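Local coordinates for protein purine nucleoside phosphorylase (Caulobacter vibrioides, PDB 1XFJ) that probably cleaves purine nucleosides with phosphate and deaminates adenosine, at residues S38-R43 / N55-I59; V162-G168 / E223-T229; G19-F25 / L254-E260. All blocks are in the same frame, centred on the assembly; numbering follows the deposited sequence.

Contact 1 (S38-R43 / N55-I59)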
loop_
_atom_site.group_PDB
_atom_site.type_symbol
_atom_site.label_atom_id
_atom_site.label_comp_id
_atom_site.label_asym_id
_atom_site.label_seq_id
_atom_site.Cartn_x
_atom_site.Cartn_y
_atom_site.Cartn_z
ATOM N N SER A 38 12.724 13.579 -4.520
ATOM C CA SER A 38 11.421 14.072 -4.946
ATOM C C SER A 38 10.327 13.674 -3.961
ATOM O O SER A 38 10.118 14.278 -2.907
ATOM C CB SER A 38 11.087 13.560 -6.347
ATOM O OG SER A 38 10.467 14.568 -7.127
ATOM N N LEU A 39 9.420 12.743 -4.391
ATOM C CA LEU A 39 8.185 12.462 -3.653
ATOM C C LEU A 39 8.136 11.520 -2.456
ATOM O O LEU A 39 7.397 10.533 -2.459
ATOM C CB LEU A 39 7.104 12.055 -4.655
ATOM C CG LEU A 39 5.669 12.442 -4.291
ATOM C CD1 LEU A 39 5.538 13.960 -4.237
ATOM C CD2 LEU A 39 4.718 11.868 -5.333
ATOM N N ASN A 40 8.876 11.866 -1.410
ATOM C CA ASN A 40 8.903 11.070 -0.189
ATOM C C ASN A 40 7.836 11.555 0.792
ATOM O O ASN A 40 7.845 12.716 1.207
ATOM C CB ASN A 40 10.289 11.166 0.453
ATOM C CG ASN A 40 10.331 10.565 1.840
ATOM O OD1 ASN A 40 9.717 9.528 2.097
ATOM N ND2 ASN A 40 11.071 11.206 2.741
ATOM N N VAL A 41 6.924 10.662 1.172
ATOM C CA VAL A 41 5.847 11.025 2.092
ATOM C C VAL A 41 6.045 10.486 3.510
ATOM O O VAL A 41 5.169 10.640 4.366
ATOM C CB VAL A 41 4.473 10.529 1.569
ATOM C CG1 VAL A 41 4.165 11.167 0.220
ATOM C CG2 VAL A 41 4.470 9.011 1.459
ATOM N N GLY A 42 7.201 9.875 3.760
ATOM C CA GLY A 42 7.485 9.310 5.070
ATOM C C GLY A 42 7.752 10.277 6.211
ATOM O O GLY A 42 8.863 10.793 6.360
ATOM N N ARG A 43 6.734 10.522 7.032
ATOM C CA ARG A 43 6.887 11.421 8.171
ATOM C C ARG A 43 7.819 10.819 9.226
ATOM O O ARG A 43 8.381 11.537 10.058
ATOM C CB ARG A 43 5.518 11.713 8.793
ATOM C CG ARG A 43 4.736 12.797 8.074
ATOM C CD ARG A 43 3.356 12.965 8.681
ATOM N NE ARG A 43 2.699 14.184 8.222
ATOM C CZ ARG A 43 1.458 14.527 8.551
ATOM N NH1 ARG A 43 0.740 13.735 9.337
ATOM N NH2 ARG A 43 0.942 15.668 8.110
ATOM N N ASN A 55 5.628 17.317 -0.025
ATOM C CA ASN A 55 5.292 16.200 -0.898
ATOM C C ASN A 55 3.867 15.738 -0.622
ATOM O O ASN A 55 3.101 15.475 -1.550
ATOM C CB ASN A 55 6.279 15.047 -0.706
ATOM C CG ASN A 55 7.684 15.419 -1.128
ATOM O OD1 ASN A 55 7.875 16.089 -2.142
ATOM N ND2 ASN A 55 8.678 14.982 -0.359
ATOM N N ARG A 56 3.513 15.648 0.657
ATOM C CA ARG A 56 2.168 15.235 1.042
ATOM C C ARG A 56 1.138 16.231 0.510
ATOM O O ARG A 56 0.058 15.844 0.069
ATOM C CB ARG A 56 2.051 15.136 2.567
ATOM C CG ARG A 56 2.702 13.901 3.169
ATOM C CD ARG A 56 2.641 13.930 4.691
ATOM N NE ARG A 56 1.279 14.136 5.175
ATOM C CZ ARG A 56 0.545 13.207 5.778
ATOM N NH1 ARG A 56 1.037 11.993 5.981
ATOM N NH2 ARG A 56 -0.687 13.496 6.173
ATOM N N ALA A 57 1.479 17.516 0.549
ATOM C CA ALA A 57 0.569 18.550 0.068
ATOM C C ALA A 57 0.353 18.418 -1.437
ATOM O O ALA A 57 -0.758 18.609 -1.938
ATOM C CB ALA A 57 1.123 19.926 0.403
ATOM N N ARG A 58 1.416 18.088 -2.162
ATOM C CA ARG A 58 1.309 17.932 -3.608
ATOM C C ARG A 58 0.351 16.804 -3.950
ATOM O O ARG A 58 -0.464 16.921 -4.870
ATOM C CB ARG A 58 2.682 17.649 -4.213
ATOM C CG ARG A 58 3.635 18.805 -4.025
ATOM C CD ARG A 58 4.914 18.662 -4.821
ATOM N NE ARG A 58 5.623 19.938 -4.804
ATOM C CZ ARG A 58 6.550 20.308 -5.681
ATOM N NH1 ARG A 58 6.911 19.497 -6.666
ATOM N NH2 ARG A 58 7.097 21.509 -5.581
ATOM N N ILE A 59 0.454 15.711 -3.206
ATOM C CA ILE A 59 -0.409 14.561 -3.429
ATOM C C ILE A 59 -1.848 14.925 -3.086
ATOM O O ILE A 59 -2.774 14.587 -3.826
ATOM C CB ILE A 59 0.058 13.356 -2.588
ATOM C CG1 ILE A 59 1.358 12.803 -3.177
ATOM C CG2 ILE A 59 -1.020 12.278 -2.558
ATOM C CD1 ILE A 59 1.985 11.688 -2.366
#

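Contact 2 (V162-G168 / E223-T229). With ACT (acetate ion), chain B.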
loop_
_atom_site.group_PDB
_atom_site.type_symbol
_atom_site.label_atom_id
_atom_site.label_comp_id
_atom_site.label_asym_id
_atom_site.label_seq_id
_atom_site.Cartn_x
_atom_site.Cartn_y
_atom_site.Cartn_z
ATOM N N VAL A 162 -7.282 -3.643 -5.510
ATOM C CA VAL A 162 -6.114 -3.634 -6.375
ATOM C C VAL A 162 -4.815 -3.502 -5.599
ATOM O O VAL A 162 -4.694 -2.656 -4.710
ATOM C CB VAL A 162 -6.189 -2.472 -7.388
ATOM C CG1 VAL A 162 -4.931 -2.437 -8.244
ATOM C CG2 VAL A 162 -7.428 -2.623 -8.251
ATOM N N VAL A 163 -3.848 -4.344 -5.946
ATOM C CA VAL A 163 -2.539 -4.318 -5.305
ATOM C C VAL A 163 -1.653 -3.405 -6.146
ATOM O O VAL A 163 -1.595 -3.544 -7.363
ATOM C CB VAL A 163 -1.929 -5.735 -5.253
ATOM C CG1 VAL A 163 -0.616 -5.713 -4.483
ATOM C CG2 VAL A 163 -2.917 -6.691 -4.592
ATOM N N GLY A 164 -0.960 -2.472 -5.498
ATOM C CA GLY A 164 -0.118 -1.551 -6.238
ATOM C C GLY A 164 1.327 -1.975 -6.387
ATOM O O GLY A 164 1.663 -3.149 -6.196
ATOM N N PRO A 165 2.212 -1.033 -6.744
ATOM C CA PRO A 165 3.633 -1.341 -6.911
ATOM C C PRO A 165 4.176 -1.900 -5.602
ATOM O O PRO A 165 3.835 -1.416 -4.526
ATOM C CB PRO A 165 4.248 0.017 -7.250
ATOM C CG PRO A 165 3.110 0.767 -7.893
ATOM C CD PRO A 165 1.948 0.393 -7.004
ATOM N N CYS A 166 5.005 -2.931 -5.696
ATOM C CA CYS A 166 5.595 -3.549 -4.515
ATOM C C CYS A 166 6.781 -4.375 -4.981
ATOM O O CYS A 166 7.068 -4.422 -6.174
ATOM C CB CYS A 166 4.566 -4.436 -3.800
ATOM S SG CYS A 166 3.979 -5.866 -4.747
ATOM N N ILE A 167 7.480 -5.015 -4.051
ATOM C CA ILE A 167 8.620 -5.822 -4.446
ATOM C C ILE A 167 8.082 -7.065 -5.158
ATOM O O ILE A 167 7.232 -7.788 -4.633
ATOM C CB ILE A 167 9.496 -6.181 -3.221
ATOM C CG1 ILE A 167 10.795 -6.840 -3.691
ATOM C CG2 ILE A 167 8.713 -7.047 -2.244
ATOM C CD1 ILE A 167 11.863 -6.920 -2.603
ATOM N N GLY A 168 8.571 -7.290 -6.372
ATOM C CA GLY A 168 8.104 -8.408 -7.174
ATOM C C GLY A 168 8.690 -9.776 -6.888
ATOM O O GLY A 168 9.712 -9.896 -6.217
ATOM N N GLU A 223 -6.644 -7.325 -8.911
ATOM C CA GLU A 223 -5.494 -7.370 -9.803
ATOM C C GLU A 223 -4.292 -6.687 -9.170
ATOM O O GLU A 223 -4.423 -5.932 -8.205
ATOM C CB GLU A 223 -5.795 -6.675 -11.130
ATOM C CG GLU A 223 -5.768 -5.159 -11.041
ATOM C CD GLU A 223 -5.289 -4.496 -12.320
ATOM O OE1 GLU A 223 -5.158 -3.254 -12.329
ATOM O OE2 GLU A 223 -5.039 -5.210 -13.313
ATOM N N TRP A 224 -3.117 -6.987 -9.714
ATOM C CA TRP A 224 -1.873 -6.369 -9.281
ATOM C C TRP A 224 -1.433 -5.540 -10.480
ATOM O O TRP A 224 -1.480 -6.024 -11.613
ATOM C CB TRP A 224 -0.803 -7.417 -8.965
ATOM C CG TRP A 224 0.539 -6.802 -8.657
ATOM C CD1 TRP A 224 0.770 -5.693 -7.892
ATOM C CD2 TRP A 224 1.829 -7.263 -9.089
ATOM N NE1 TRP A 224 2.113 -5.434 -7.822
ATOM C CE2 TRP A 224 2.790 -6.380 -8.546
ATOM C CE3 TRP A 224 2.266 -8.335 -9.879
ATOM C CZ2 TRP A 224 4.166 -6.533 -8.769
ATOM C CZ3 TRP A 224 3.639 -8.489 -10.100
ATOM C CH2 TRP A 224 4.570 -7.590 -9.544
ATOM N N VAL A 225 -1.023 -4.297 -10.244
ATOM C CA VAL A 225 -0.599 -3.426 -11.337
ATOM C C VAL A 225 0.684 -3.913 -12.009
ATOM O O VAL A 225 1.078 -3.401 -13.056
ATOM C CB VAL A 225 -0.405 -1.972 -10.855
ATOM C CG1 VAL A 225 -1.721 -1.437 -10.311
ATOM C CG2 VAL A 225 0.683 -1.907 -9.795
ATOM N N GLY A 226 1.334 -4.895 -11.395
ATOM C CA GLY A 226 2.539 -5.457 -11.976
ATOM C C GLY A 226 3.756 -4.559 -12.106
ATOM O O GLY A 226 4.461 -4.616 -13.116
ATOM N N ARG A 227 4.005 -3.727 -11.102
ATOM C CA ARG A 227 5.172 -2.849 -11.113
ATOM C C ARG A 227 6.048 -3.265 -9.929
ATOM O O ARG A 227 5.560 -3.390 -8.804
ATOM C CB ARG A 227 4.748 -1.378 -10.990
ATOM C CG ARG A 227 3.893 -0.875 -12.158
ATOM C CD ARG A 227 4.646 -0.970 -13.484
ATOM N NE ARG A 227 5.752 -0.017 -13.556
ATOM C CZ ARG A 227 5.621 1.267 -13.878
ATOM N NH1 ARG A 227 4.426 1.767 -14.168
ATOM N NH2 ARG A 227 6.686 2.057 -13.901
ATOM N N ASP A 228 7.335 -3.489 -10.196
ATOM C CA ASP A 228 8.300 -3.940 -9.187
ATOM C C ASP A 228 9.112 -2.773 -8.619
ATOM O O ASP A 228 9.970 -2.216 -9.300
ATOM C CB ASP A 228 9.249 -4.957 -9.831
ATOM C CG ASP A 228 10.085 -5.718 -8.819
ATOM O OD1 ASP A 228 10.372 -5.179 -7.734
ATOM O OD2 ASP A 228 10.471 -6.864 -9.128
ATOM N N THR A 229 8.851 -2.423 -7.365
ATOM C CA THR A 229 9.545 -1.312 -6.718
ATOM C C THR A 229 11.063 -1.465 -6.686
ATOM O O THR A 229 11.800 -0.511 -6.946
ATOM C CB THR A 229 9.052 -1.130 -5.271
ATOM O OG1 THR A 229 9.122 -2.386 -4.584
ATOM C CG2 THR A 229 7.616 -0.626 -5.259
HETATM C C ACT B . 4.371 5.290 -14.712
HETATM O O ACT B . 5.388 4.730 -15.191
HETATM O OXT ACT B . 3.155 4.903 -14.746
HETATM C CH3 ACT B . 4.610 6.601 -13.992
#

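Contact 3 (G19-F25 / L254-E260)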
loop_
_atom_site.group_PDB
_atom_site.type_symbol
_atom_site.label_atom_id
_atom_site.label_comp_id
_atom_site.label_asym_id
_atom_site.label_seq_id
_atom_site.Cartn_x
_atom_site.Cartn_y
_atom_site.Cartn_z
ATOM N N GLY A 19 -16.766 9.489 -9.315
ATOM C CA GLY A 19 -16.842 9.948 -7.941
ATOM C C GLY A 19 -15.797 9.301 -7.057
ATOM O O GLY A 19 -15.837 9.430 -5.836
ATOM N N VAL A 20 -14.867 8.585 -7.681
ATOM C CA VAL A 20 -13.789 7.920 -6.958
ATOM C C VAL A 20 -12.467 8.260 -7.634
ATOM O O VAL A 20 -12.343 8.183 -8.857
ATOM C CB VAL A 20 -13.959 6.382 -6.958
ATOM C CG1 VAL A 20 -12.748 5.723 -6.301
ATOM C CG2 VAL A 20 -15.226 5.997 -6.222
ATOM N N LYS A 21 -11.481 8.648 -6.837
ATOM C CA LYS A 21 -10.176 8.980 -7.386
ATOM C C LYS A 21 -9.151 8.142 -6.637
ATOM O O LYS A 21 -9.203 8.043 -5.413
ATOM C CB LYS A 21 -9.897 10.480 -7.210
ATOM C CG LYS A 21 -8.805 11.020 -8.123
ATOM C CD LYS A 21 -8.747 12.544 -8.071
ATOM C CE LYS A 21 -7.721 13.101 -9.051
ATOM N NZ LYS A 21 -8.081 12.802 -10.460
ATOM N N HIS A 22 -8.235 7.525 -7.377
ATOM C CA HIS A 22 -7.215 6.671 -6.778
ATOM C C HIS A 22 -5.890 6.880 -7.482
ATOM O O HIS A 22 -5.843 7.404 -8.593
ATOM C CB HIS A 22 -7.590 5.205 -6.954
ATOM C CG HIS A 22 -7.302 4.685 -8.327
ATOM N ND1 HIS A 22 -6.256 3.828 -8.595
ATOM C CD2 HIS A 22 -7.888 4.947 -9.519
ATOM C CE1 HIS A 22 -6.210 3.585 -9.893
ATOM N NE2 HIS A 22 -7.189 4.253 -10.477
ATOM N N ALA A 23 -4.817 6.426 -6.844
ATOM C CA ALA A 23 -3.499 6.543 -7.435
ATOM C C ALA A 23 -2.425 5.869 -6.609
ATOM O O ALA A 23 -2.443 5.919 -5.380
ATOM C CB ALA A 23 -3.136 8.008 -7.633
ATOM N N PHE A 24 -1.509 5.212 -7.309
ATOM C CA PHE A 24 -0.355 4.577 -6.691
ATOM C C PHE A 24 0.740 5.531 -7.164
ATOM O O PHE A 24 1.103 5.536 -8.339
ATOM C CB PHE A 24 -0.132 3.176 -7.265
ATOM C CG PHE A 24 -1.217 2.196 -6.914
ATOM C CD1 PHE A 24 -1.307 1.666 -5.629
ATOM C CD2 PHE A 24 -2.163 1.817 -7.862
ATOM C CE1 PHE A 24 -2.327 0.766 -5.294
ATOM C CE2 PHE A 24 -3.184 0.922 -7.541
ATOM C CZ PHE A 24 -3.266 0.395 -6.252
ATOM N N PHE A 25 1.243 6.359 -6.258
ATOM C CA PHE A 25 2.256 7.329 -6.635
ATOM C C PHE A 25 3.645 6.743 -6.822
ATOM O O PHE A 25 3.941 5.636 -6.361
ATOM C CB PHE A 25 2.280 8.465 -5.608
ATOM C CG PHE A 25 1.038 9.307 -5.636
ATOM C CD1 PHE A 25 0.895 10.312 -6.586
ATOM C CD2 PHE A 25 -0.024 9.035 -4.776
ATOM C CE1 PHE A 25 -0.294 11.035 -6.688
ATOM C CE2 PHE A 25 -1.219 9.749 -4.866
ATOM C CZ PHE A 25 -1.355 10.754 -5.828
ATOM N N LEU A 254 3.430 6.777 -1.603
ATOM C CA LEU A 254 2.064 6.827 -1.110
ATOM C C LEU A 254 1.120 6.226 -2.142
ATOM O O LEU A 254 1.355 6.327 -3.342
ATOM C CB LEU A 254 1.635 8.269 -0.835
ATOM C CG LEU A 254 0.296 8.370 -0.093
ATOM C CD1 LEU A 254 0.499 7.931 1.344
ATOM C CD2 LEU A 254 -0.236 9.788 -0.132
ATOM N N SER A 255 0.065 5.580 -1.661
ATOM C CA SER A 255 -0.963 5.002 -2.517
ATOM C C SER A 255 -2.229 5.452 -1.813
ATOM O O SER A 255 -2.341 5.299 -0.601
ATOM C CB SER A 255 -0.875 3.477 -2.544
ATOM O OG SER A 255 0.334 3.052 -3.147
ATOM N N ALA A 256 -3.173 6.026 -2.546
ATOM C CA ALA A 256 -4.377 6.513 -1.887
ATOM C C ALA A 256 -5.622 6.482 -2.749
ATOM O O ALA A 256 -5.554 6.382 -3.973
ATOM C CB ALA A 256 -4.138 7.932 -1.374
ATOM N N ILE A 257 -6.767 6.583 -2.086
ATOM C CA ILE A 257 -8.044 6.558 -2.771
ATOM C C ILE A 257 -9.009 7.444 -1.995
ATOM O O ILE A 257 -8.879 7.602 -0.780
ATOM C CB ILE A 257 -8.575 5.102 -2.862
ATOM C CG1 ILE A 257 -9.864 5.061 -3.681
ATOM C CG2 ILE A 257 -8.782 4.529 -1.460
ATOM C CD1 ILE A 257 -10.282 3.642 -4.064
ATOM N N THR A 258 -9.969 8.033 -2.693
ATOM C CA THR A 258 -10.915 8.919 -2.029
ATOM C C THR A 258 -12.269 8.954 -2.716
ATOM O O THR A 258 -12.381 8.705 -3.917
ATOM C CB THR A 258 -10.372 10.364 -1.997
ATOM O OG1 THR A 258 -11.278 11.208 -1.278
ATOM C CG2 THR A 258 -10.217 10.901 -3.415
ATOM N N LEU A 259 -13.294 9.256 -1.929
ATOM C CA LEU A 259 -14.647 9.411 -2.439
ATOM C C LEU A 259 -14.692 10.909 -2.723
ATOM O O LEU A 259 -14.622 11.718 -1.798
ATOM C CB LEU A 259 -15.673 9.044 -1.362
ATOM C CG LEU A 259 -15.766 7.563 -0.975
ATOM C CD1 LEU A 259 -16.645 7.390 0.253
ATOM C CD2 LEU A 259 -16.316 6.764 -2.148
ATOM N N GLU A 260 -14.784 11.281 -3.994
ATOM C CA GLU A 260 -14.800 12.693 -4.364
ATOM C C GLU A 260 -15.956 13.470 -3.750
ATOM O O GLU A 260 -17.019 12.863 -3.512
ATOM C CB GLU A 260 -14.837 12.828 -5.890
ATOM C CG GLU A 260 -13.559 12.371 -6.574
ATOM C CD GLU A 260 -13.674 12.358 -8.086
ATOM O OE1 GLU A 260 -12.642 12.151 -8.757
ATOM O OE2 GLU A 260 -14.793 12.545 -8.605
HETATM O O HOH W 1 2.783 3.375 -5.074
#

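Contact 1 (S38-R43 / N55-I59)
R43 and R56 both start with CG anti to their own carbonyl carbon, but R43 then runs straight from CG to NE while R56 kinks at chi3 (53°), and with these shapes the two flat ends meet face to face. The result is a stacked arginine pair that joins the loop 38-43 to helix 49-62. The planes lie 11° apart, with R43 CZ over R56 CZ at 3.2 Å. Arginine suits such a place because its flat guanidinium can offer a face to a neighbour and keep its N-H edge for acceptors. E53 forms a salt bridge with R43 NE and probably offsets part of the doubled positive charge.

Further along, N55 points from the helix toward the loop. Its ND2 donates to N40 O at 2.9 Å, through a bond bent to 147°, with the donor tilted somewhat from the carbonyl plane. An asparagine amide can both give and take here: ND2 also bonds S32 OG, and OD1 accepts from V31 N. The loop is braced from within as well. N40 OD1 closes an Asx turn by accepting G42 N (3.0 Å) and takes R252 N in addition, while L39 sits at the centre of an inverse gamma turn in which N40 N bonds S38 O.

Branched aliphatic side chains fill the remaining interface, with one methyl of L39, CD1, beside N55 CB at 3.8 Å. The other, CD2, approaches I59 CD1 at 4.0 Å. V41 meets I59 at about a right angle, and V41 CG1 presses on I59 CD1 at 3.4 Å, tighter than usual for two methyl carbons.

Contact 2 (V162-G168 / E223-T229)
V162 and V163 run parallel to E223 and W224, tied by V163 N to E223 O (2.8 Å) and V225 N to V163 O; past these strand ends the ladder breaks off and resumes one residue out of step, where C166 N bonds R227 O and T229 N bonds C166 O. W224 carries its CG anti to the backbone N (chi1 174°), which lays the indole alongside the neighbouring chain. NE1 then donates to G164 O at 2.8 Å; the oxygen lies in the ring plane, although the bond is bent to 130°. G226, whose positive phi (65°) suits a glycine, lays its CA 3.3 Å above the indole plane, over its centre, and C166 SG approaches obliquely, 3.6 Å from W224 NE1. P165 lends its rigid ring as an apolar surface, its CD 3.8 Å from V225 CG2. D228 OD1 takes G168 N (3.1 Å) from above the carboxylate plane, while S171 holds OD2. R227, doubly bent, turns away to E232, W235 and an acetate ion, whose O meets NH2 at 3.2 Å. Helix 206-216 covers V163 and W224, and with strands 160-163 and 221-224 it makes a beta-alpha-beta crossover, further elements inserted, at the six-stranded mixed sheet's edge.

Contact 3 (G19-F25 / L254-E260)
G19-F25 and L254-E260 pair as neighbouring antiparallel strands in the five-stranded mixed sheet, pairing a strand near the N-terminus with the last strand of the chain, with axes 4.7 Å apart and directions 178° from each other.

Backbone hydrogen bonds make the ladder. K21 with T258 and A23 with A256 are the hydrogen-bonded pairs, each joined in both directions, as by T258 N to K21 O at 2.8 Å. F25 N to L254 O extends the ladder at one end and E260 N to G19 O at the other. In the non-hydrogen-bonded pairs between them the chains draw closer, and CA-H...O contacts add to the grip, such as H22 CA to A256 O at 3.3 Å. G19 has a positive phi (74°), a conformation that a residue without a CB adopts easily.

Apolar packing differs between the two faces. V20, H22, F24, S255, I257 and L259 share one face, where V20 CG1 meets I257 CD1 at 3.9 Å and F24 rests on P116 and L118 of strand 115-121 in the six-stranded sheet. A23 and A256 belong to the opposite face, and their small side chains let the bulky W62 and F63 pack directly on the sheet.

Charged and polar groups complete the contact. K21 and E260 cross obliquely, but their charged ends stay apart, K21 NZ lying 4.9 Å from E260 OE1; the lysine instead makes a cation-pi contact with W62. T258 OG1 bonds V105 O. S255, small and polar, sits beside F24 with its OG near the ring plane, 3.3 Å from F24 CD1. One water links the strands, donating to F25 O at 2.8 Å and lying 3.1 Å from S255 OG.

Contact 3 touches both of the others, its centre about 15 Å from that of contact 1 and about 16 Å from that of contact 2. Two consecutive phenylalanines share the work. F25 CE2 packs on I59 CG2 of contact 1 at 3.4 Å, and F24 CE1 on G164 CA of contact 2 at 3.3 Å, where P165 CD also meets F24 CB and V225 CG1 touches the ring at CE2. L254 adds to the first junction by touching V41 and I59. Contacts 1 and 2 do not meet; their nearest atoms are about 12 Å apart. Glycerol near S38 and beta-mercaptoethanol near I167, both probably from the crystallisation liquor, may mark pockets beside contacts 1 and 2.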